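Local coordinates for protein phospholipase C-beta (PLC-beta) (PDB 3QR0) that is a phospholipase C of the beta class, a calcium-binding multidomain protein that combines a PH domain, EF-hand-like modules, a TIM barrel and a C2 domain, at residues E495-D500 with A549-K554; M544-A549 with Q586-A591; D555-F560 with E795-A800. All blocks are in the same frame, centred on the assembly; numbering follows the deposited sequence.

How the contacts relate
All three contacts gather round helix 546-555 of the TIM barrel and the helix that follows it, 557-563. Contacts 1 and 2 share Ala549 and have centres 10 Å apart; they are tied by Asp500 OD2 and Thr547 OG1, a probable hydrogen bond of 2.5 Å, and by Leu550 packing against Tyr588. Contact 3 takes over where helix 546-555 runs out, its centre about 13 Å from that of contact 1 and 11 Å from that of contact 2; Arg797 NH1 ties it to contact 1 through Lys554 O, 2.8 Å away. The calcium ion, held by Asn339, Glu368, Asp370 and Glu417, is about 13 Å from the side chain of Glu546 in contact 2, so the contact stands well back from the metal, and none of its residues is a ligand.

Contact 1 (E495-D500 with A549-K554); sequences EKEKKD and ALNKLK
Glu497 and Asn551 illustrate how two helices can be joined by a single direct polar pair, with water beside it. From CB, the Glu497 chain leaves its helix with CG anti to the carbonyl carbon (chi1 -71°) and then runs out extended toward helix 546-555. CG already lies 3.8 Å from Asn551 ND2. The next atom, CD, is little closer, and OE2 is the atom that makes the contact: Asn551 ND2 donates to Glu497 OE2 over 2.7 Å at a nearly straight 172°. OE2 accepts through its anti lone pair and sits in the amide plane of Asn551, although the carboxylate and amide planes themselves are turned 36° apart. The methylene of Asn551 also brushes this oxygen, CB lying 3.7 Å from Glu497 OE2. Two waters also bind the carboxylate, one donating to OE1 and one to OE2, and both accept from Lys552 NZ. The ammonium, 4.8 Å from Glu497 OE2, is thus coupled through water, and its charge would probably stabilise the carboxylate. A glycerol lies about 4 Å from the Glu497 side chain. Helix 488-501, consistent with the X-Y linker region of the PLC family, is thereby laid against an outer helix of the TIM barrel.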
ATOM      1  N   GLU A 495     -10.111 -17.451  30.588  1.00 37.77           N
ATOM      2  CA  GLU A 495     -10.121 -18.765  29.942  1.00 37.63           C
ATOM      3  C   GLU A 495     -10.521 -18.649  28.470  1.00 36.17           C
ATOM      4  O   GLU A 495      -9.936 -19.310  27.613  1.00 35.46           O
ATOM      5  CB  GLU A 495     -11.056 -19.730  30.689  1.00 38.86           C
ATOM      6  CG  GLU A 495     -11.279 -21.094  30.019  1.00 40.82           C
ATOM      7  CD  GLU A 495     -10.082 -22.038  30.115  1.00 43.66           C
ATOM      8  OE1 GLU A 495      -8.949 -21.580  30.399  1.00 44.93           O
ATOM      9  OE2 GLU A 495     -10.282 -23.257  29.902  1.00 45.50           O
ATOM     10  N   LYS A 496     -11.508 -17.806  28.182  1.00 35.31           N
ATOM     11  CA  LYS A 496     -11.936 -17.570  26.807  1.00 34.52           C
ATOM     12  C   LYS A 496     -10.832 -16.896  25.995  1.00 33.11           C
ATOM     13  O   LYS A 496     -10.610 -17.247  24.837  1.00 32.40           O
ATOM     14  CB  LYS A 496     -13.201 -16.712  26.772  1.00 34.85           C
ATOM     15  CG  LYS A 496     -13.866 -16.613  25.396  1.00 35.36           C
ATOM     16  CD  LYS A 496     -14.485 -17.940  24.974  1.00 37.57           C
ATOM     17  CE  LYS A 496     -15.483 -17.773  23.827  1.00 38.06           C
ATOM     18  NZ  LYS A 496     -14.820 -17.372  22.551  1.00 38.12           N
ATOM     19  N   GLU A 497     -10.161 -15.918  26.604  1.00 32.46           N
ATOM     20  CA  GLU A 497      -9.021 -15.246  25.973  1.00 31.31           C
ATOM     21  C   GLU A 497      -7.961 -16.281  25.596  1.00 30.80           C
ATOM     22  O   GLU A 497      -7.478 -16.294  24.470  1.00 29.63           O
ATOM     23  CB  GLU A 497      -8.421 -14.183  26.907  1.00 31.39           C
ATOM     24  CG  GLU A 497      -9.289 -12.940  27.098  1.00 31.69           C
ATOM     25  CD  GLU A 497      -8.827 -12.029  28.243  1.00 33.02           C
ATOM     26  OE1 GLU A 497      -7.804 -12.330  28.904  1.00 32.73           O
ATOM     27  OE2 GLU A 497      -9.498 -10.996  28.479  1.00 33.23           O
ATOM     28  N   LYS A 498      -7.630 -17.166  26.534  1.00 31.15           N
ATOM     29  CA  LYS A 498      -6.624 -18.206  26.292  1.00 31.28           C
ATOM     30  C   LYS A 498      -7.033 -19.173  25.177  1.00 30.92           C
ATOM     31  O   LYS A 498      -6.207 -19.536  24.341  1.00 30.51           O
ATOM     32  CB  LYS A 498      -6.308 -18.966  27.583  1.00 32.22           C
ATOM     33  CG  LYS A 498      -5.498 -18.129  28.555  1.00 33.71           C
ATOM     34  CD  LYS A 498      -5.216 -18.846  29.863  1.00 35.70           C
ATOM     35  CE  LYS A 498      -4.473 -17.914  30.818  1.00 36.71           C
ATOM     36  NZ  LYS A 498      -4.453 -18.430  32.213  1.00 37.67           N
ATOM     37  N   LYS A 499      -8.305 -19.567  25.158  1.00 30.93           N
ATOM     38  CA  LYS A 499      -8.830 -20.429  24.096  1.00 30.93           C
ATOM     39  C   LYS A 499      -8.732 -19.762  22.730  1.00 29.65           C
ATOM     40  O   LYS A 499      -8.284 -20.382  21.765  1.00 29.17           O
ATOM     41  CB  LYS A 499     -10.285 -20.814  24.370  1.00 31.66           C
ATOM     42  CG  LYS A 499     -10.453 -21.814  25.492  1.00 34.28           C
ATOM     43  CD  LYS A 499     -11.909 -22.241  25.646  1.00 37.41           C
ATOM     44  CE  LYS A 499     -12.088 -23.176  26.827  1.00 39.04           C
ATOM     45  NZ  LYS A 499     -13.261 -24.066  26.631  1.00 41.81           N
ATOM     46  N   ASP A 500      -9.147 -18.499  22.658  1.00 28.92           N
ATOM     47  CA  ASP A 500      -9.100 -17.743  21.408  1.00 28.22           C
ATOM     48  C   ASP A 500      -7.665 -17.528  20.908  1.00 27.06           C
ATOM     49  O   ASP A 500      -7.448 -17.349  19.710  1.00 26.04           O
ATOM     50  CB  ASP A 500      -9.809 -16.390  21.568  1.00 28.30           C
ATOM     51  CG  ASP A 500     -11.328 -16.521  21.677  1.00 30.01           C
ATOM     52  OD1 ASP A 500     -11.854 -17.654  21.597  1.00 31.85           O
ATOM     53  OD2 ASP A 500     -12.004 -15.483  21.844  1.00 31.38           O
ATOM     54  N   ALA A 549      -7.650  -7.894  24.131  1.00 24.02           N
ATOM     55  CA  ALA A 549      -7.551  -6.461  23.860  1.00 23.88           C
ATOM     56  C   ALA A 549      -8.920  -5.783  23.887  1.00 24.18           C
ATOM     57  O   ALA A 549      -9.033  -4.656  24.354  1.00 24.43           O
ATOM     58  CB  ALA A 549      -6.863  -6.220  22.526  1.00 22.92           C
ATOM     59  N   LEU A 550      -9.948  -6.474  23.393  1.00 24.63           N
ATOM     60  CA  LEU A 550     -11.327  -5.967  23.436  1.00 25.25           C
ATOM     61  C   LEU A 550     -11.855  -5.830  24.863  1.00 26.25           C
ATOM     62  O   LEU A 550     -12.532  -4.856  25.181  1.00 26.14           O
ATOM     63  CB  LEU A 550     -12.266  -6.870  22.629  1.00 25.54           C
ATOM     64  CG  LEU A 550     -12.148  -6.764  21.110  1.00 25.61           C
ATOM     65  CD1 LEU A 550     -12.881  -7.913  20.414  1.00 26.43           C
ATOM     66  CD2 LEU A 550     -12.678  -5.410  20.637  1.00 25.80           C
ATOM     67  N   ASN A 551     -11.550  -6.803  25.720  1.00 26.85           N
ATOM     68  CA  ASN A 551     -11.909  -6.699  27.139  1.00 28.12           C
ATOM     69  C   ASN A 551     -11.250  -5.491  27.821  1.00 28.48           C
ATOM     70  O   ASN A 551     -11.896  -4.789  28.597  1.00 28.94           O
ATOM     71  CB  ASN A 551     -11.574  -7.994  27.888  1.00 28.60           C
ATOM     72  CG  ASN A 551     -12.517  -9.134  27.531  1.00 30.09           C
ATOM     73  OD1 ASN A 551     -13.664  -8.902  27.145  1.00 31.00           O
ATOM     74  ND2 ASN A 551     -12.035 -10.372  27.651  1.00 30.40           N
ATOM     75  N   LYS A 552      -9.974  -5.244  27.528  1.00 28.20           N
ATOM     76  CA  LYS A 552      -9.276  -4.093  28.108  1.00 28.48           C
ATOM     77  C   LYS A 552      -9.848  -2.779  27.560  1.00 28.36           C
ATOM     78  O   LYS A 552     -10.069  -1.829  28.311  1.00 28.60           O
ATOM     79  CB  LYS A 552      -7.768  -4.157  27.828  1.00 28.14           C
ATOM     80  CG  LYS A 552      -7.066  -5.456  28.242  1.00 28.61           C
ATOM     81  CD  LYS A 552      -7.487  -5.977  29.612  1.00 29.74           C
ATOM     82  CE  LYS A 552      -6.769  -7.274  29.937  1.00 29.81           C
ATOM     83  NZ  LYS A 552      -7.207  -7.867  31.232  1.00 31.89           N
ATOM     84  N   LEU A 553     -10.082  -2.747  26.250  1.00 27.97           N
ATOM     85  CA  LEU A 553     -10.616  -1.578  25.567  1.00 28.23           C
ATOM     86  C   LEU A 553     -11.998  -1.199  26.113  1.00 28.95           C
ATOM     87  O   LEU A 553     -12.293  -0.021  26.329  1.00 28.98           O
ATOM     88  CB  LEU A 553     -10.697  -1.856  24.061  1.00 27.79           C
ATOM     89  CG  LEU A 553     -11.058  -0.719  23.113  1.00 28.30           C
ATOM     90  CD1 LEU A 553     -10.100   0.459  23.275  1.00 28.13           C
ATOM     91  CD2 LEU A 553     -11.061  -1.227  21.667  1.00 27.68           C
ATOM     92  N   LYS A 554     -12.833  -2.206  26.334  1.00 29.14           N
ATOM     93  CA  LYS A 554     -14.180  -1.990  26.862  1.00 29.96           C
ATOM     94  C   LYS A 554     -14.214  -1.701  28.372  1.00 30.34           C
ATOM     95  O   LYS A 554     -15.129  -1.029  28.845  1.00 30.96           O
ATOM     96  CB  LYS A 554     -15.077  -3.186  26.511  1.00 30.18           C
ATOM     97  CG  LYS A 554     -15.348  -3.296  25.007  1.00 30.18           C
ATOM     98  CD  LYS A 554     -16.441  -4.298  24.670  1.00 31.35           C
ATOM     99  CE  LYS A 554     -16.033  -5.723  24.974  1.00 32.39           C
ATOM    100  NZ  LYS A 554     -17.126  -6.688  24.662  1.00 33.04           N
TER
HETATM  101  O   HOH W   1      -6.672 -10.534  30.842  1.00 21.46           O
HETATM  102  O   HOH W   2      -9.838  -9.589  30.916  1.00 42.95           O

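Contact 2 (M544-A549 with Q586-A591); sequences MVETQA and QIYWNA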
ATOM      1  N   MET A 544      -1.543  -9.351  22.701  1.00 23.40           N
ATOM      2  CA  MET A 544      -2.892  -9.733  23.093  1.00 23.12           C
ATOM      3  C   MET A 544      -3.691 -10.270  21.915  1.00 22.21           C
ATOM      4  O   MET A 544      -3.768  -9.627  20.862  1.00 21.08           O
ATOM      5  CB  MET A 544      -3.636  -8.516  23.634  1.00 23.34           C
ATOM      6  CG  MET A 544      -2.954  -7.791  24.764  1.00 24.56           C
ATOM      7  SD  MET A 544      -4.037  -6.490  25.392  1.00 26.04           S
ATOM      8  CE  MET A 544      -2.970  -5.717  26.610  1.00 27.19           C
ATOM      9  N   VAL A 545      -4.329 -11.420  22.103  1.00 22.01           N
ATOM     10  CA  VAL A 545      -5.340 -11.872  21.154  1.00 21.67           C
ATOM     11  C   VAL A 545      -6.453 -10.820  21.154  1.00 21.76           C
ATOM     12  O   VAL A 545      -6.639 -10.120  22.145  1.00 21.31           O
ATOM     13  CB  VAL A 545      -5.871 -13.281  21.506  1.00 22.28           C
ATOM     14  CG1 VAL A 545      -6.735 -13.258  22.782  1.00 21.92           C
ATOM     15  CG2 VAL A 545      -6.641 -13.869  20.325  1.00 21.66           C
ATOM     16  N   GLU A 546      -7.164 -10.668  20.040  1.00 22.14           N
ATOM     17  CA  GLU A 546      -8.158  -9.606  19.937  1.00 22.70           C
ATOM     18  C   GLU A 546      -9.179  -9.663  21.071  1.00 23.24           C
ATOM     19  O   GLU A 546      -9.603  -8.629  21.558  1.00 23.27           O
ATOM     20  CB  GLU A 546      -8.859  -9.603  18.570  1.00 22.94           C
ATOM     21  CG  GLU A 546      -9.811 -10.746  18.312  1.00 24.58           C
ATOM     22  CD  GLU A 546     -10.445 -10.668  16.928  1.00 25.23           C
ATOM     23  OE1 GLU A 546      -9.947 -11.346  16.010  1.00 24.80           O
ATOM     24  OE2 GLU A 546     -11.437  -9.926  16.751  1.00 26.57           O
ATOM     25  N   THR A 547      -9.548 -10.867  21.502  1.00 23.90           N
ATOM     26  CA  THR A 547     -10.489 -11.044  22.607  1.00 24.73           C
ATOM     27  C   THR A 547      -9.992 -10.375  23.896  1.00 24.86           C
ATOM     28  O   THR A 547     -10.771  -9.730  24.595  1.00 25.00           O
ATOM     29  CB  THR A 547     -10.760 -12.538  22.875  1.00 25.11           C
ATOM     30  OG1 THR A 547     -11.089 -13.188  21.642  1.00 26.67           O
ATOM     31  CG2 THR A 547     -11.909 -12.717  23.861  1.00 26.41           C
ATOM     32  N   GLN A 548      -8.699 -10.512  24.202  1.00 24.67           N
ATOM     33  CA  GLN A 548      -8.143  -9.888  25.411  1.00 24.83           C
ATOM     34  C   GLN A 548      -8.137  -8.373  25.271  1.00 24.55           C
ATOM     35  O   GLN A 548      -8.566  -7.664  26.179  1.00 24.72           O
ATOM     36  CB  GLN A 548      -6.724 -10.382  25.713  1.00 25.03           C
ATOM     37  CG  GLN A 548      -6.111  -9.782  26.997  1.00 24.92           C
ATOM     38  CD  GLN A 548      -4.735 -10.348  27.333  1.00 25.66           C
ATOM     39  OE1 GLN A 548      -3.942 -10.642  26.444  1.00 25.00           O
ATOM     40  NE2 GLN A 548      -4.446 -10.489  28.626  1.00 25.92           N
ATOM     41  N   ALA A 549      -7.650  -7.894  24.131  1.00 24.02           N
ATOM     42  CA  ALA A 549      -7.551  -6.461  23.860  1.00 23.88           C
ATOM     43  C   ALA A 549      -8.920  -5.783  23.887  1.00 24.18           C
ATOM     44  O   ALA A 549      -9.033  -4.656  24.354  1.00 24.43           O
ATOM     45  CB  ALA A 549      -6.863  -6.220  22.526  1.00 22.92           C
ATOM     46  N   GLN A 586      -8.198   0.055  12.638  1.00 20.55           N
ATOM     47  CA  GLN A 586      -8.581   1.277  13.349  1.00 20.92           C
ATOM     48  C   GLN A 586      -9.122   0.992  14.755  1.00 21.40           C
ATOM     49  O   GLN A 586      -8.910   1.787  15.666  1.00 21.28           O
ATOM     50  CB  GLN A 586      -9.626   2.082  12.557  1.00 21.28           C
ATOM     51  CG  GLN A 586      -9.046   3.010  11.478  1.00 21.58           C
ATOM     52  CD  GLN A 586      -8.667   2.301  10.186  1.00 22.48           C
ATOM     53  OE1 GLN A 586      -8.888   1.094  10.023  1.00 21.77           O
ATOM     54  NE2 GLN A 586      -8.087   3.056   9.253  1.00 22.60           N
ATOM     55  N   ILE A 587      -9.821  -0.133  14.935  1.00 21.57           N
ATOM     56  CA  ILE A 587     -10.361  -0.492  16.252  1.00 22.06           C
ATOM     57  C   ILE A 587      -9.277  -0.365  17.324  1.00 22.18           C
ATOM     58  O   ILE A 587      -9.521   0.164  18.409  1.00 22.51           O
ATOM     59  CB  ILE A 587     -10.931  -1.936  16.282  1.00 22.24           C
ATOM     60  CG1 ILE A 587     -12.191  -2.042  15.416  1.00 23.06           C
ATOM     61  CG2 ILE A 587     -11.271  -2.348  17.727  1.00 22.10           C
ATOM     62  CD1 ILE A 587     -12.626  -3.478  15.133  1.00 23.92           C
ATOM     63  N   TYR A 588      -8.077  -0.848  17.002  1.00 21.72           N
ATOM     64  CA  TYR A 588      -6.972  -0.891  17.951  1.00 21.44           C
ATOM     65  C   TYR A 588      -6.026   0.305  17.819  1.00 21.27           C
ATOM     66  O   TYR A 588      -5.470   0.761  18.821  1.00 21.24           O
ATOM     67  CB  TYR A 588      -6.251  -2.241  17.835  1.00 21.45           C
ATOM     68  CG  TYR A 588      -7.233  -3.372  18.063  1.00 21.51           C
ATOM     69  CD1 TYR A 588      -7.673  -3.678  19.344  1.00 22.14           C
ATOM     70  CD2 TYR A 588      -7.787  -4.071  16.996  1.00 21.36           C
ATOM     71  CE1 TYR A 588      -8.602  -4.678  19.564  1.00 22.67           C
ATOM     72  CE2 TYR A 588      -8.719  -5.073  17.208  1.00 21.90           C
ATOM     73  CZ  TYR A 588      -9.119  -5.370  18.497  1.00 22.14           C
ATOM     74  OH  TYR A 588     -10.042  -6.358  18.723  1.00 23.52           O
ATOM     75  N   TRP A 589      -5.860   0.829  16.605  1.00 20.89           N
ATOM     76  CA  TRP A 589      -5.102   2.075  16.423  1.00 21.15           C
ATOM     77  C   TRP A 589      -5.742   3.239  17.184  1.00 21.62           C
ATOM     78  O   TRP A 589      -5.036   4.161  17.612  1.00 21.86           O
ATOM     79  CB  TRP A 589      -4.983   2.465  14.947  1.00 20.80           C
ATOM     80  CG  TRP A 589      -4.103   1.587  14.134  1.00 20.32           C
ATOM     81  CD1 TRP A 589      -3.024   0.866  14.561  1.00 20.78           C
ATOM     82  CD2 TRP A 589      -4.198   1.368  12.727  1.00 21.48           C
ATOM     83  NE1 TRP A 589      -2.453   0.192  13.507  1.00 20.09           N
ATOM     84  CE2 TRP A 589      -3.152   0.485  12.368  1.00 20.73           C
ATOM     85  CE3 TRP A 589      -5.065   1.827  11.732  1.00 21.59           C
ATOM     86  CZ2 TRP A 589      -2.956   0.058  11.064  1.00 21.32           C
ATOM     87  CZ3 TRP A 589      -4.866   1.398  10.432  1.00 21.88           C
ATOM     88  CH2 TRP A 589      -3.820   0.526  10.112  1.00 21.87           C
ATOM     89  N   ASN A 590      -7.066   3.190  17.350  1.00 21.81           N
ATOM     90  CA  ASN A 590      -7.796   4.205  18.125  1.00 22.41           C
ATOM     91  C   ASN A 590      -7.397   4.232  19.605  1.00 22.65           C
ATOM     92  O   ASN A 590      -7.538   5.260  20.256  1.00 23.27           O
ATOM     93  CB  ASN A 590      -9.315   3.989  18.032  1.00 22.49           C
ATOM     94  CG  ASN A 590      -9.872   4.244  16.639  1.00 22.86           C
ATOM     95  OD1 ASN A 590      -9.310   5.013  15.850  1.00 23.69           O
ATOM     96  ND2 ASN A 590     -10.993   3.592  16.330  1.00 22.59           N
ATOM     97  N   ALA A 591      -6.918   3.103  20.126  1.00 22.67           N
ATOM     98  CA  ALA A 591      -6.415   3.015  21.502  1.00 23.07           C
ATOM     99  C   ALA A 591      -4.889   3.194  21.579  1.00 23.11           C
ATOM    100  O   ALA A 591      -4.291   3.027  22.648  1.00 23.44           O
ATOM    101  CB  ALA A 591      -6.813   1.684  22.117  1.00 23.38           C
TER
HETATM  102  O   HOH W   3     -11.807  -7.101  16.889  1.00 27.89           O
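Tyr588 reaches across to Glu546 and Ala549 with the far half of its ring, an example of one aromatic side chain bridging two helices. The van der Waals part is small: Ala549 CB meets ring atom CE1 of Tyr588 at 3.8 Å, coming in obliquely, and Glu546 CB stands 3.5 Å from Tyr588 OH, with only the Ala549 pair apolar on both sides. One face of the ring is covered from its own helix, Ile587 CG2 lying over the centre 3.7 Å above the plane, while Tyr583 makes an edge-to-face contact and Ile571 of strand 569-572 packs nearby. The setting is a beta-alpha unit of the TIM barrel: strand 540-545 passes directly into helix 546-555 at the N-cap residue Val545, and the short helix 586-589 follows the adjacent parallel strand 569-572. Polar links are indirect. A water 2.7 Å from Tyr588 OH donates to Glu546 OE2, 2.9 Å away, so phenol and carboxylate are connected through it. The Glu546 CG occupies the place between backbone N and carbonyl carbon (chi1 71°), and from there the chain extends to bring OE1 to a salt bridge with Arg577 NE and to the backbone N of Lys574.

Contact 3 (D555-F560 with E795-A800); sequences DNPEDF and EARAAA
Arg797 lays the flat of its guanidinium against Pro557, the two side chains crossing at about a right angle. The arginine leaves helix 793-800 with its CG set beside the backbone N (chi1 -71°) and stays extended as far as NE, which carries the planar group clear of its own helix. Pro557 CG then lies over the middle of the guanidinium, 3.7 Å above its plane, and the neighbouring ring carbon CD is 3.6 Å from Arg797 NH1. The methylenes of the proline ring cover one face of the cation, and NH1 donates to Lys554 O, a carbonyl at the C-terminal end of helix 546-555; the next carbonyl, Asp555 O, is 3.8 Å from Arg797 NH1 and lies obliquely to the plane, too far for a bond. The chain breaks its helical course at Asn556, and Pro557 opens helix 557-563, so the arginine sits against the turn between two successive helices of the TIM barrel. Helix 793-800 belongs to the C-terminal extension that comes, after a stretch that is not modelled, behind strand 761-771 of the C2 sandwich, and it packs back on the barrel, consistent with the regulatory helix known in PLC-beta enzymes. Close by, Asp555 OD1 accepts from Gln794 NE2, so a second side chain of the same extension meets the helix end.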
ATOM      1  N   ASP A 555     -13.229  -2.191  29.121  1.00 30.05           N
ATOM      2  CA  ASP A 555     -13.187  -1.968  30.577  1.00 30.91           C
ATOM      3  C   ASP A 555     -12.502  -0.661  30.966  1.00 30.56           C
ATOM      4  O   ASP A 555     -12.972   0.048  31.857  1.00 31.15           O
ATOM      5  CB  ASP A 555     -12.477  -3.128  31.292  1.00 31.22           C
ATOM      6  CG  ASP A 555     -13.320  -4.386  31.351  1.00 33.10           C
ATOM      7  OD1 ASP A 555     -14.554  -4.295  31.166  1.00 35.33           O
ATOM      8  OD2 ASP A 555     -12.744  -5.472  31.593  1.00 35.60           O
ATOM      9  N   ASN A 556     -11.383  -0.361  30.311  1.00 29.67           N
ATOM     10  CA  ASN A 556     -10.522   0.754  30.701  1.00 29.63           C
ATOM     11  C   ASN A 556      -9.888   1.429  29.489  1.00 28.76           C
ATOM     12  O   ASN A 556      -8.664   1.407  29.326  1.00 28.50           O
ATOM     13  CB  ASN A 556      -9.451   0.254  31.670  1.00 29.88           C
ATOM     14  CG  ASN A 556     -10.022  -0.088  33.032  1.00 31.16           C
ATOM     15  OD1 ASN A 556     -10.406   0.803  33.795  1.00 33.92           O
ATOM     16  ND2 ASN A 556     -10.100  -1.373  33.335  1.00 30.06           N
ATOM     17  N   PRO A 557     -10.725   2.048  28.637  1.00 28.23           N
ATOM     18  CA  PRO A 557     -10.244   2.591  27.371  1.00 27.12           C
ATOM     19  C   PRO A 557      -9.186   3.689  27.531  1.00 26.72           C
ATOM     20  O   PRO A 557      -8.192   3.686  26.799  1.00 25.50           O
ATOM     21  CB  PRO A 557     -11.516   3.151  26.714  1.00 27.43           C
ATOM     22  CG  PRO A 557     -12.489   3.323  27.805  1.00 28.48           C
ATOM     23  CD  PRO A 557     -12.164   2.299  28.841  1.00 28.73           C
ATOM     24  N   GLU A 558      -9.404   4.608  28.475  0.50 26.79           N
ATOM     25  CA  GLU A 558      -8.460   5.702  28.724  0.50 26.51           C
ATOM     26  C   GLU A 558      -7.104   5.188  29.200  0.50 26.51           C
ATOM     27  O   GLU A 558      -6.060   5.669  28.752  0.50 26.01           O
ATOM     28  CB  GLU A 558      -9.019   6.689  29.753  0.50 27.15           C
ATOM     29  CG  GLU A 558     -10.319   7.360  29.347  0.50 26.45           C
ATOM     30  CD  GLU A 558     -11.541   6.695  29.947  0.50 25.92           C
ATOM     31  OE1 GLU A 558     -11.467   5.498  30.307  0.50 24.41           O
ATOM     32  OE2 GLU A 558     -12.582   7.378  30.062  0.50 25.76           O
ATOM     33  N   ASP A 559      -7.122   4.210  30.102  1.00 27.01           N
ATOM     34  CA  ASP A 559      -5.887   3.596  30.601  1.00 27.15           C
ATOM     35  C   ASP A 559      -5.120   2.859  29.496  1.00 26.28           C
ATOM     36  O   ASP A 559      -3.888   2.837  29.506  1.00 25.35           O
ATOM     37  CB  ASP A 559      -6.176   2.613  31.737  1.00 28.03           C
ATOM     38  CG  ASP A 559      -6.765   3.282  32.976  1.00 29.95           C
ATOM     39  OD1 ASP A 559      -6.671   4.518  33.122  1.00 30.72           O
ATOM     40  OD2 ASP A 559      -7.325   2.549  33.817  1.00 32.64           O
ATOM     41  N   PHE A 560      -5.852   2.266  28.549  1.00 25.73           N
ATOM     42  CA  PHE A 560      -5.234   1.553  27.432  1.00 25.41           C
ATOM     43  C   PHE A 560      -4.439   2.549  26.583  1.00 24.67           C
ATOM     44  O   PHE A 560      -3.279   2.303  26.245  1.00 24.41           O
ATOM     45  CB  PHE A 560      -6.300   0.846  26.580  1.00 25.43           C
ATOM     46  CG  PHE A 560      -5.814  -0.386  25.848  1.00 26.10           C
ATOM     47  CD1 PHE A 560      -4.458  -0.641  25.633  1.00 26.97           C
ATOM     48  CD2 PHE A 560      -6.741  -1.281  25.328  1.00 26.98           C
ATOM     49  CE1 PHE A 560      -4.048  -1.780  24.951  1.00 27.03           C
ATOM     50  CE2 PHE A 560      -6.330  -2.418  24.638  1.00 27.40           C
ATOM     51  CZ  PHE A 560      -4.986  -2.665  24.450  1.00 26.63           C
ATOM     52  N   GLU A 795     -21.252  -2.614  27.582  1.00 38.72           N
ATOM     53  CA  GLU A 795     -22.267  -2.917  26.572  1.00 38.35           C
ATOM     54  C   GLU A 795     -22.397  -1.803  25.538  1.00 36.89           C
ATOM     55  O   GLU A 795     -22.551  -2.082  24.355  1.00 36.24           O
ATOM     56  CB  GLU A 795     -23.631  -3.178  27.226  1.00 39.59           C
ATOM     57  CG  GLU A 795     -23.740  -4.535  27.909  1.00 41.27           C
ATOM     58  CD  GLU A 795     -25.038  -4.711  28.693  1.00 44.07           C
ATOM     59  OE1 GLU A 795     -25.184  -5.761  29.355  1.00 45.35           O
ATOM     60  OE2 GLU A 795     -25.907  -3.808  28.650  1.00 45.70           O
ATOM     61  N   ALA A 796     -22.348  -0.552  25.989  1.00 35.99           N
ATOM     62  CA  ALA A 796     -22.409   0.602  25.084  1.00 35.08           C
ATOM     63  C   ALA A 796     -21.198   0.643  24.145  1.00 33.23           C
ATOM     64  O   ALA A 796     -21.315   1.009  22.975  1.00 32.74           O
ATOM     65  CB  ALA A 796     -22.501   1.895  25.874  1.00 35.39           C
ATOM     66  N   ARG A 797     -20.042   0.263  24.670  1.00 32.14           N
ATOM     67  CA  ARG A 797     -18.797   0.254  23.898  1.00 30.63           C
ATOM     68  C   ARG A 797     -18.768  -0.877  22.876  1.00 30.03           C
ATOM     69  O   ARG A 797     -18.292  -0.688  21.756  1.00 29.09           O
ATOM     70  CB  ARG A 797     -17.598   0.168  24.842  1.00 30.25           C
ATOM     71  CG  ARG A 797     -17.380   1.463  25.612  1.00 29.89           C
ATOM     72  CD  ARG A 797     -16.544   1.276  26.860  1.00 29.44           C
ATOM     73  NE  ARG A 797     -16.385   2.538  27.577  1.00 29.75           N
ATOM     74  CZ  ARG A 797     -15.959   2.659  28.833  1.00 29.86           C
ATOM     75  NH1 ARG A 797     -15.631   1.592  29.553  1.00 30.44           N
ATOM     76  NH2 ARG A 797     -15.855   3.866  29.373  1.00 30.40           N
ATOM     77  N   ALA A 798     -19.283  -2.047  23.261  1.00 30.16           N
ATOM     78  CA  ALA A 798     -19.418  -3.176  22.337  1.00 29.72           C
ATOM     79  C   ALA A 798     -20.320  -2.809  21.162  1.00 29.59           C
ATOM     80  O   ALA A 798     -20.033  -3.165  20.023  1.00 28.90           O
ATOM     81  CB  ALA A 798     -19.978  -4.403  23.063  1.00 30.22           C
ATOM     82  N   ALA A 799     -21.410  -2.103  21.457  1.00 30.06           N
ATOM     83  CA  ALA A 799     -22.346  -1.628  20.436  1.00 30.10           C
ATOM     84  C   ALA A 799     -21.686  -0.640  19.477  1.00 29.32           C
ATOM     85  O   ALA A 799     -21.918  -0.699  18.269  1.00 28.88           O
ATOM     86  CB  ALA A 799     -23.574  -0.992  21.091  1.00 30.97           C
ATOM     87  N   ALA A 800     -20.868   0.262  20.019  1.00 28.77           N
ATOM     88  CA  ALA A 800     -20.105   1.212  19.204  1.00 28.42           C
ATOM     89  C   ALA A 800     -19.234   0.498  18.173  1.00 27.83           C
ATOM     90  O   ALA A 800     -19.094   0.975  17.049  1.00 27.10           O
ATOM     91  CB  ALA A 800     -19.239   2.107  20.082  1.00 28.15           C
TER